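Long-range contacts in internalin C2 (Listeria monocytogenes serotype 4b str. F2365, PDB 4FHO), which is a leucine-rich-repeat protein of the internalin family, probably displaying its repeat surface for binding host partners in adhesion or invasion: residues L118-T123 against L140-N145; L162-N167 against T182-D187; A44-I49 against I65-N70. All coordinates share one frame; numbering follows the deposited sequence.

Interaction 1: residues L118-T123 against L140-N145; sequences LDLTST and LYLDLN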
loop_
_atom_site.group_PDB
_atom_site.type_symbol
_atom_site.label_atom_id
_atom_site.label_comp_id
_atom_site.label_asym_id
_atom_site.label_seq_id
_atom_site.Cartn_x
_atom_site.Cartn_y
_atom_site.Cartn_z
ATOM N N LEU A 118 0.353 3.192 -1.343
ATOM C CA LEU A 118 0.024 1.858 -0.858
ATOM C C LEU A 118 1.105 1.356 0.090
ATOM O O LEU A 118 2.270 1.305 -0.294
ATOM C CB LEU A 118 -0.120 0.901 -2.045
ATOM C CG LEU A 118 -0.461 -0.555 -1.767
ATOM C CD1 LEU A 118 -1.715 -0.617 -0.913
ATOM C CD2 LEU A 118 -0.674 -1.310 -3.080
ATOM N N ASP A 119 0.728 1.020 1.317
ATOM C CA ASP A 119 1.670 0.471 2.309
ATOM C C ASP A 119 1.309 -0.973 2.644
ATOM O O ASP A 119 0.324 -1.229 3.351
ATOM C CB ASP A 119 1.710 1.335 3.562
ATOM C CG ASP A 119 2.825 0.943 4.538
ATOM O OD1 ASP A 119 3.495 -0.109 4.401
ATOM O OD2 ASP A 119 3.030 1.714 5.480
ATOM N N LEU A 120 2.158 -1.891 2.179
ATOM C CA LEU A 120 2.017 -3.328 2.417
ATOM C C LEU A 120 3.198 -3.916 3.213
ATOM O O LEU A 120 3.483 -5.121 3.135
ATOM C CB LEU A 120 1.806 -4.064 1.084
ATOM C CG LEU A 120 0.561 -3.669 0.290
ATOM C CD1 LEU A 120 0.669 -4.293 -1.096
ATOM C CD2 LEU A 120 -0.738 -4.053 1.009
ATOM N N THR A 121 3.839 -3.065 4.030
ATOM C CA THR A 121 4.902 -3.474 4.953
ATOM C C THR A 121 4.432 -4.588 5.901
ATOM O O THR A 121 3.388 -4.464 6.471
ATOM C CB THR A 121 5.412 -2.269 5.771
ATOM O OG1 THR A 121 5.847 -1.225 4.866
ATOM C CG2 THR A 121 6.550 -2.688 6.718
ATOM N N SER A 122 5.188 -5.678 6.006
ATOM C CA SER A 122 4.916 -6.768 6.975
ATOM C C SER A 122 3.504 -7.327 6.839
ATOM O O SER A 122 2.746 -7.325 7.805
ATOM C CB SER A 122 5.163 -6.281 8.424
ATOM O OG SER A 122 6.452 -5.743 8.563
ATOM N N THR A 123 3.121 -7.676 5.611
ATOM C CA THR A 123 1.795 -8.253 5.322
ATOM C C THR A 123 1.831 -9.740 4.977
ATOM O O THR A 123 0.807 -10.312 4.587
ATOM C CB THR A 123 1.026 -7.414 4.291
ATOM O OG1 THR A 123 1.790 -7.269 3.092
ATOM C CG2 THR A 123 0.737 -6.012 4.894
ATOM N N LEU A 140 4.990 3.267 -2.905
ATOM C CA LEU A 140 4.764 1.863 -2.623
ATOM C C LEU A 140 5.741 1.362 -1.574
ATOM O O LEU A 140 6.945 1.459 -1.778
ATOM C CB LEU A 140 4.871 1.048 -3.914
ATOM C CG LEU A 140 4.584 -0.455 -3.801
ATOM C CD1 LEU A 140 3.221 -0.764 -3.153
ATOM C CD2 LEU A 140 4.690 -1.123 -5.171
ATOM N N TYR A 141 5.215 0.849 -0.457
ATOM C CA TYR A 141 6.028 0.160 0.554
ATOM C C TYR A 141 5.757 -1.340 0.502
ATOM O O TYR A 141 4.646 -1.782 0.782
ATOM C CB TYR A 141 5.739 0.669 1.967
ATOM C CG TYR A 141 5.792 2.162 2.189
ATOM C CD1 TYR A 141 4.678 2.971 1.930
ATOM C CD2 TYR A 141 6.938 2.777 2.726
ATOM C CE1 TYR A 141 4.715 4.360 2.166
ATOM C CE2 TYR A 141 6.986 4.162 2.951
ATOM C CZ TYR A 141 5.872 4.943 2.677
ATOM O OH TYR A 141 5.899 6.295 2.904
ATOM N N LEU A 142 6.797 -2.119 0.217
ATOM C CA LEU A 142 6.731 -3.582 0.189
ATOM C C LEU A 142 7.692 -4.262 1.179
ATOM O O LEU A 142 7.942 -5.453 1.067
ATOM C CB LEU A 142 7.019 -4.042 -1.242
ATOM C CG LEU A 142 5.955 -3.687 -2.289
ATOM C CD1 LEU A 142 6.382 -4.146 -3.688
ATOM C CD2 LEU A 142 4.577 -4.258 -1.972
ATOM N N ASP A 143 8.163 -3.517 2.181
ATOM C CA ASP A 143 9.224 -3.971 3.096
ATOM C C ASP A 143 8.772 -5.081 4.013
ATOM O O ASP A 143 7.608 -5.140 4.351
ATOM C CB ASP A 143 9.698 -2.828 4.006
ATOM C CG ASP A 143 10.129 -1.627 3.219
ATOM O OD1 ASP A 143 11.285 -1.585 2.778
ATOM O OD2 ASP A 143 9.266 -0.767 2.977
ATOM N N LEU A 144 9.707 -5.947 4.405
ATOM C CA LEU A 144 9.483 -6.959 5.459
ATOM C C LEU A 144 8.428 -8.018 5.037
ATOM O O LEU A 144 7.540 -8.381 5.796
ATOM C CB LEU A 144 9.153 -6.292 6.803
ATOM C CG LEU A 144 10.226 -5.323 7.358
ATOM C CD1 LEU A 144 9.646 -4.272 8.311
ATOM C CD2 LEU A 144 11.258 -6.174 8.054
ATOM N N ASN A 145 8.544 -8.470 3.802
ATOM C CA ASN A 145 7.745 -9.546 3.235
ATOM C C ASN A 145 8.705 -10.641 2.739
ATOM O O ASN A 145 9.849 -10.719 3.204
ATOM C CB ASN A 145 6.829 -8.927 2.168
ATOM C CG ASN A 145 5.716 -8.096 2.787
ATOM O OD1 ASN A 145 4.943 -8.603 3.562
ATOM N ND2 ASN A 145 5.658 -6.815 2.462
HETATM O O HOH W 1 8.189 0.090 5.432
#
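N145 carries much of the polar contact between L118-T123 and L140-N145, two successive turns of the leucine-rich-repeat solenoid. It is the asparagine that recurs from turn to turn in this fold. ND2 donates to L120 O at 2.8 Å, the acceptor lying close to the amide plane. OD1 takes T123 N on a lone pair at 2.9 Å. Both bonds tie N145 to the preceding turn, while ND2 also reaches L142 O within its own turn, from above that carbonyl plane. L120 O is gripped twice: T123 OG1 and N145 ND2 reach it from opposite faces of its plane. Parallel strand bonds lead into this turn: Y141 N to L118 O, then L120 N to Y141 O. On the buried face L118 and L140 lie side by side, CB to CD1 3.9 Å, and L120 and L142 repeat the pairing. On the other face CB of Y141 sits 3.4 Å from D119 OD1. D119 has CG anti to its N (chi1 -171°), which lets OD1 close an Asx turn with T121 N. D143 OD2 bonds S163 OG in the next turn. A water donates to both T121 OG1 and D143 OD2, at 2.7 and 2.8 Å.

Interaction 2: residues L162-N167 against T182-D187; sequences LSIGNN and TTLRAD. With SO4 (sulfate ion), chain C.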
loop_
_atom_site.group_PDB
_atom_site.type_symbol
_atom_site.label_atom_id
_atom_site.label_comp_id
_atom_site.label_asym_id
_atom_site.label_seq_id
_atom_site.Cartn_x
_atom_site.Cartn_y
_atom_site.Cartn_z
ATOM N N LEU A 162 9.813 3.873 -3.874
ATOM C CA LEU A 162 9.675 2.411 -3.796
ATOM C C LEU A 162 10.542 1.891 -2.660
ATOM O O LEU A 162 11.749 2.089 -2.671
ATOM C CB LEU A 162 10.074 1.734 -5.110
ATOM C CG LEU A 162 10.026 0.193 -5.196
ATOM C CD1 LEU A 162 8.647 -0.369 -4.829
ATOM C CD2 LEU A 162 10.447 -0.318 -6.568
ATOM N N SER A 163 9.920 1.188 -1.714
ATOM C CA SER A 163 10.612 0.589 -0.601
ATOM C C SER A 163 10.385 -0.920 -0.648
ATOM O O SER A 163 9.255 -1.376 -0.519
ATOM C CB SER A 163 10.082 1.212 0.684
ATOM O OG SER A 163 10.915 0.917 1.753
ATOM N N ILE A 164 11.472 -1.674 -0.819
ATOM C CA ILE A 164 11.458 -3.139 -0.954
ATOM C C ILE A 164 12.468 -3.838 -0.031
ATOM O O ILE A 164 12.826 -4.993 -0.265
ATOM C CB ILE A 164 11.693 -3.567 -2.427
ATOM C CG1 ILE A 164 13.004 -2.992 -2.978
ATOM C CG2 ILE A 164 10.505 -3.161 -3.296
ATOM C CD1 ILE A 164 13.464 -3.659 -4.260
ATOM N N GLY A 165 12.870 -3.173 1.054
ATOM C CA GLY A 165 13.836 -3.727 2.004
ATOM C C GLY A 165 13.348 -4.963 2.732
ATOM O O GLY A 165 12.156 -5.159 2.854
ATOM N N ASN A 166 14.270 -5.831 3.144
ATOM C CA ASN A 166 13.944 -7.099 3.824
ATOM C C ASN A 166 12.983 -7.972 3.003
ATOM O O ASN A 166 11.870 -8.266 3.431
ATOM C CB ASN A 166 13.411 -6.838 5.244
ATOM C CG ASN A 166 14.410 -6.106 6.112
ATOM O OD1 ASN A 166 15.298 -6.718 6.688
ATOM N ND2 ASN A 166 14.271 -4.799 6.204
ATOM N N ASN A 167 13.392 -8.271 1.776
ATOM C CA ASN A 167 12.699 -9.221 0.912
ATOM C C ASN A 167 13.757 -10.206 0.374
ATOM O O ASN A 167 14.820 -10.330 0.982
ATOM C CB ASN A 167 11.907 -8.436 -0.154
ATOM C CG ASN A 167 10.575 -7.943 0.354
ATOM O OD1 ASN A 167 9.686 -8.736 0.577
ATOM N ND2 ASN A 167 10.430 -6.631 0.553
ATOM N N THR A 182 12.638 8.830 -7.191
ATOM C CA THR A 182 13.625 9.578 -6.408
ATOM C C THR A 182 14.195 8.791 -5.217
ATOM O O THR A 182 15.318 9.082 -4.789
ATOM C CB THR A 182 13.061 10.934 -5.935
ATOM O OG1 THR A 182 11.789 10.736 -5.310
ATOM C CG2 THR A 182 12.899 11.883 -7.111
ATOM N N THR A 183 13.449 7.816 -4.684
ATOM C CA THR A 183 13.917 6.971 -3.586
ATOM C C THR A 183 13.722 5.498 -3.909
ATOM O O THR A 183 12.607 5.071 -4.272
ATOM C CB THR A 183 13.201 7.317 -2.271
ATOM O OG1 THR A 183 13.424 8.696 -1.960
ATOM C CG2 THR A 183 13.695 6.428 -1.122
ATOM N N LEU A 184 14.813 4.735 -3.811
ATOM C CA LEU A 184 14.772 3.282 -3.830
ATOM C C LEU A 184 15.413 2.815 -2.545
ATOM O O LEU A 184 16.605 3.013 -2.349
ATOM C CB LEU A 184 15.507 2.678 -5.024
ATOM C CG LEU A 184 15.544 1.140 -5.069
ATOM C CD1 LEU A 184 14.134 0.562 -5.170
ATOM C CD2 LEU A 184 16.406 0.621 -6.207
ATOM N N ARG A 185 14.622 2.183 -1.679
ATOM C CA ARG A 185 15.126 1.582 -0.457
ATOM C C ARG A 185 15.039 0.072 -0.600
ATOM O O ARG A 185 13.941 -0.470 -0.728
ATOM C CB ARG A 185 14.328 2.069 0.733
ATOM C CG ARG A 185 14.646 3.511 1.079
ATOM C CD ARG A 185 13.872 3.906 2.303
ATOM N NE ARG A 185 14.251 5.227 2.769
ATOM C CZ ARG A 185 13.837 5.775 3.908
ATOM N NH1 ARG A 185 12.994 5.135 4.733
ATOM N NH2 ARG A 185 14.251 6.992 4.218
ATOM N N ALA A 186 16.197 -0.587 -0.608
ATOM C CA ALA A 186 16.304 -2.017 -0.897
ATOM C C ALA A 186 17.327 -2.740 -0.019
ATOM O O ALA A 186 17.914 -3.731 -0.459
ATOM C CB ALA A 186 16.607 -2.222 -2.376
ATOM N N ASP A 187 17.471 -2.292 1.241
ATOM C CA ASP A 187 18.388 -2.953 2.201
ATOM C C ASP A 187 17.930 -4.400 2.458
ATOM O O ASP A 187 16.745 -4.633 2.613
ATOM C CB ASP A 187 18.445 -2.221 3.558
ATOM C CG ASP A 187 19.158 -0.866 3.498
ATOM O OD1 ASP A 187 19.827 -0.560 2.494
ATOM O OD2 ASP A 187 19.076 -0.098 4.489
HETATM S S SO4 C . 11.942 7.149 7.481
HETATM O O1 SO4 C . 12.976 7.277 8.543
HETATM O O2 SO4 C . 11.693 5.715 7.201
HETATM O O3 SO4 C . 10.670 7.788 7.910
HETATM O O4 SO4 C . 12.428 7.823 6.254
#
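R185 and S163 sit side by side on one face of the parallel sheet of the leucine-rich-repeat solenoid. Their strands, 183-185 and 161-163, belong to successive turns. The CB of R185 packs 3.7 Å from S163 OG, whose polar partner is D143 in the turn before. From CB the side chain of R185 takes CG anti to its own carbonyl carbon (chi1 -73°) and then runs extended to NE, leading away from 162-167. NE makes a salt bridge with E205 of the next strand. At the tip NH1 donates to sulfate O2 at 2.8 Å, and NH2 donates to O4 at 2.9 Å. A weak bond from NH1 to O4 adds to the grip. The sulfate sulfur lies in the guanidinium plane, at its edge. The ion probably comes from the crystallisation liquor, but its site suggests that this face can hold an anion.

Backbone bonds carry the pairing itself. L162 N donates to T183 O, R185 N to L162 O and I164 N to R185 O. Past the strands, N166 N donates to D187 O, and the backbones stay bonded in the turn. On the buried face L162 and L184 point the same way, CD2 to CD1 4.0 Å. I164 has CG1 between its N and carbonyl carbon (chi1 56°), where it meets A186 CB at 3.7 Å. Just past D187, N189 is the counterpart of N145 two turns earlier. Its ND2 spans both segments, donating to I164 O and to A186 O.

Interaction 3: residues A44-I49 against I65-N70; sequences ADLDGI and IQYLNN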
loop_
_atom_site.group_PDB
_atom_site.type_symbol
_atom_site.label_atom_id
_atom_site.label_comp_id
_atom_site.label_asym_id
_atom_site.label_seq_id
_atom_site.Cartn_x
_atom_site.Cartn_y
_atom_site.Cartn_z
ATOM N N ALA A 44 -26.139 8.771 3.350
ATOM C CA ALA A 44 -25.516 10.111 3.258
ATOM C C ALA A 44 -24.400 10.358 4.295
ATOM O O ALA A 44 -23.391 10.984 3.961
ATOM C CB ALA A 44 -26.568 11.206 3.356
ATOM N N ASP A 45 -24.587 9.875 5.530
ATOM C CA ASP A 45 -23.539 9.953 6.581
ATOM C C ASP A 45 -22.307 9.153 6.179
ATOM O O ASP A 45 -21.182 9.626 6.321
ATOM C CB ASP A 45 -24.022 9.402 7.929
ATOM C CG ASP A 45 -25.154 10.201 8.525
ATOM O OD1 ASP A 45 -24.930 11.378 8.868
ATOM O OD2 ASP A 45 -26.256 9.635 8.669
ATOM N N LEU A 46 -22.541 7.939 5.677
ATOM C CA LEU A 46 -21.469 7.075 5.163
ATOM C C LEU A 46 -20.774 7.686 3.934
ATOM O O LEU A 46 -19.550 7.654 3.850
ATOM C CB LEU A 46 -22.009 5.666 4.860
ATOM C CG LEU A 46 -22.586 4.851 6.028
ATOM C CD1 LEU A 46 -22.939 3.447 5.585
ATOM C CD2 LEU A 46 -21.589 4.770 7.181
ATOM N N ASP A 47 -21.552 8.268 3.016
ATOM C CA ASP A 47 -20.994 8.953 1.824
ATOM C C ASP A 47 -20.150 10.208 2.139
ATOM O O ASP A 47 -19.337 10.610 1.302
ATOM C CB ASP A 47 -22.098 9.270 0.783
ATOM C CG ASP A 47 -22.575 8.029 -0.002
ATOM O OD1 ASP A 47 -21.857 7.015 -0.099
ATOM O OD2 ASP A 47 -23.688 8.065 -0.548
ATOM N N GLY A 48 -20.330 10.804 3.328
ATOM C CA GLY A 48 -19.502 11.919 3.805
ATOM C C GLY A 48 -18.181 11.560 4.491
ATOM O O GLY A 48 -17.447 12.464 4.870
ATOM N N ILE A 49 -17.868 10.265 4.656
ATOM C CA ILE A 49 -16.577 9.838 5.239
ATOM C C ILE A 49 -15.510 9.848 4.141
ATOM O O ILE A 49 -15.528 9.006 3.241
ATOM C CB ILE A 49 -16.641 8.440 5.911
ATOM C CG1 ILE A 49 -17.721 8.421 6.998
ATOM C CG2 ILE A 49 -15.278 8.076 6.522
ATOM C CD1 ILE A 49 -17.892 7.096 7.702
ATOM N N ILE A 65 -17.122 -1.527 5.049
ATOM C CA ILE A 65 -16.322 -0.539 4.305
ATOM C C ILE A 65 -16.841 -0.323 2.882
ATOM O O ILE A 65 -16.736 0.801 2.362
ATOM C CB ILE A 65 -14.794 -0.881 4.325
ATOM C CG1 ILE A 65 -13.937 0.369 4.195
ATOM C CG2 ILE A 65 -14.414 -1.862 3.228
ATOM C CD1 ILE A 65 -13.833 1.140 5.480
ATOM N N GLN A 66 -17.434 -1.372 2.281
ATOM C CA GLN A 66 -18.025 -1.302 0.942
ATOM C C GLN A 66 -19.036 -0.165 0.746
ATOM O O GLN A 66 -19.217 0.307 -0.380
ATOM C CB GLN A 66 -18.645 -2.665 0.519
ATOM C CG GLN A 66 -19.869 -3.151 1.282
ATOM C CD GLN A 66 -19.573 -4.067 2.455
ATOM O OE1 GLN A 66 -18.609 -3.861 3.198
ATOM N NE2 GLN A 66 -20.437 -5.067 2.655
ATOM N N TYR A 67 -19.682 0.256 1.843
ATOM C CA TYR A 67 -20.671 1.347 1.833
ATOM C C TYR A 67 -20.036 2.735 1.860
ATOM O O TYR A 67 -20.724 3.722 1.594
ATOM C CB TYR A 67 -21.684 1.198 2.985
ATOM C CG TYR A 67 -22.430 -0.109 2.951
ATOM C CD1 TYR A 67 -23.398 -0.355 1.961
ATOM C CD2 TYR A 67 -22.170 -1.123 3.883
ATOM C CE1 TYR A 67 -24.068 -1.579 1.894
ATOM C CE2 TYR A 67 -22.859 -2.332 3.846
ATOM C CZ TYR A 67 -23.809 -2.556 2.850
ATOM O OH TYR A 67 -24.479 -3.756 2.807
ATOM N N LEU A 68 -18.741 2.821 2.167
ATOM C CA LEU A 68 -18.035 4.102 2.176
ATOM C C LEU A 68 -17.575 4.431 0.739
ATOM O O LEU A 68 -16.384 4.340 0.421
ATOM C CB LEU A 68 -16.893 4.082 3.203
ATOM C CG LEU A 68 -17.264 3.606 4.618
ATOM C CD1 LEU A 68 -16.059 3.749 5.529
ATOM C CD2 LEU A 68 -18.444 4.357 5.199
ATOM N N ASN A 69 -18.538 4.844 -0.100
ATOM C CA ASN A 69 -18.312 5.069 -1.551
ATOM C C ASN A 69 -17.228 6.109 -1.853
ATOM O O ASN A 69 -16.394 5.887 -2.724
ATOM C CB ASN A 69 -19.600 5.476 -2.282
ATOM C CG ASN A 69 -20.664 4.406 -2.243
ATOM O OD1 ASN A 69 -20.474 3.295 -2.754
ATOM N ND2 ASN A 69 -21.789 4.727 -1.623
ATOM N N ASN A 70 -17.236 7.216 -1.106
ATOM C CA ASN A 70 -16.330 8.346 -1.332
ATOM C C ASN A 70 -15.080 8.333 -0.435
ATOM O O ASN A 70 -14.424 9.370 -0.304
ATOM C CB ASN A 70 -17.108 9.669 -1.170
ATOM C CG ASN A 70 -18.307 9.750 -2.103
ATOM O OD1 ASN A 70 -18.230 9.328 -3.252
ATOM N ND2 ASN A 70 -19.426 10.268 -1.602
#
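The last turn of helix 43-47 meets the chain that leaves the 3-10 segment 65-67, with L68 at the centre of an inverse gamma turn and the closest CA atoms, those of L46 and L68, 5.4 Å apart. L46 points at the second segment and divides its tip between two residues. CD1 lies 3.7 Å from Y67 CB, the two side chains running side by side. CD2 meets CD2 of L68; the two side chains cross at about a right angle. The same L68 methyl also touches I49 CD1 at 3.8 Å, resting against both side chains. V28 of helix 22-31 packs on both L46 and I49, and L52 of strand 51-53 on L68. These contacts make the apolar layer.

A polar layer lies beside it. N69 ND2 donates to D47 OD1 at 2.7 Å. The bond uses the syn lone pair of the carboxylate and is fairly straight, at 163°, although the amide and carboxylate planes are 47° apart. ND2 of N69 also bonds E7 O, which ties in the start of the modelled chain. N70 ND2 donates to D47 O at 2.9 Å, tilted 21° from that carbonyl plane. N70 OD1 accepts from K92 NZ. D47 is therefore held by its backbone and by its carboxylate, one bond from each of two successive asparagines. Q43 NE2, from the same helix, adds a bond to Y67 O. These contacts seat the helical N-terminal domain on the first turns of the leucine-rich repeats, the cap characteristic of internalins.

Interactions 1 and 2 belong to the same parallel sheet. Their inner strands, 139-141 and 161-163, are neighbours, and the two contacts touch directly, with a probable hydrogen bond from L142 N to S163 O. Each combines parallel backbone bonds with a buried leucine face. The cross-turn asparagine bond comes from N145 within interaction 1, but from N189, outside the segments, in interaction 2. On the opposite face interaction 1 has a tyrosine and an aspartate, with a water bridging the turns beyond, while interaction 2 has an arginine holding a sulfate. Interaction 2 is the more buried of the two. Interaction 3 lies at the N-terminal end, its centre about 34 Å from that of interaction 2. It has no strand pairing. Side chains do the joining there.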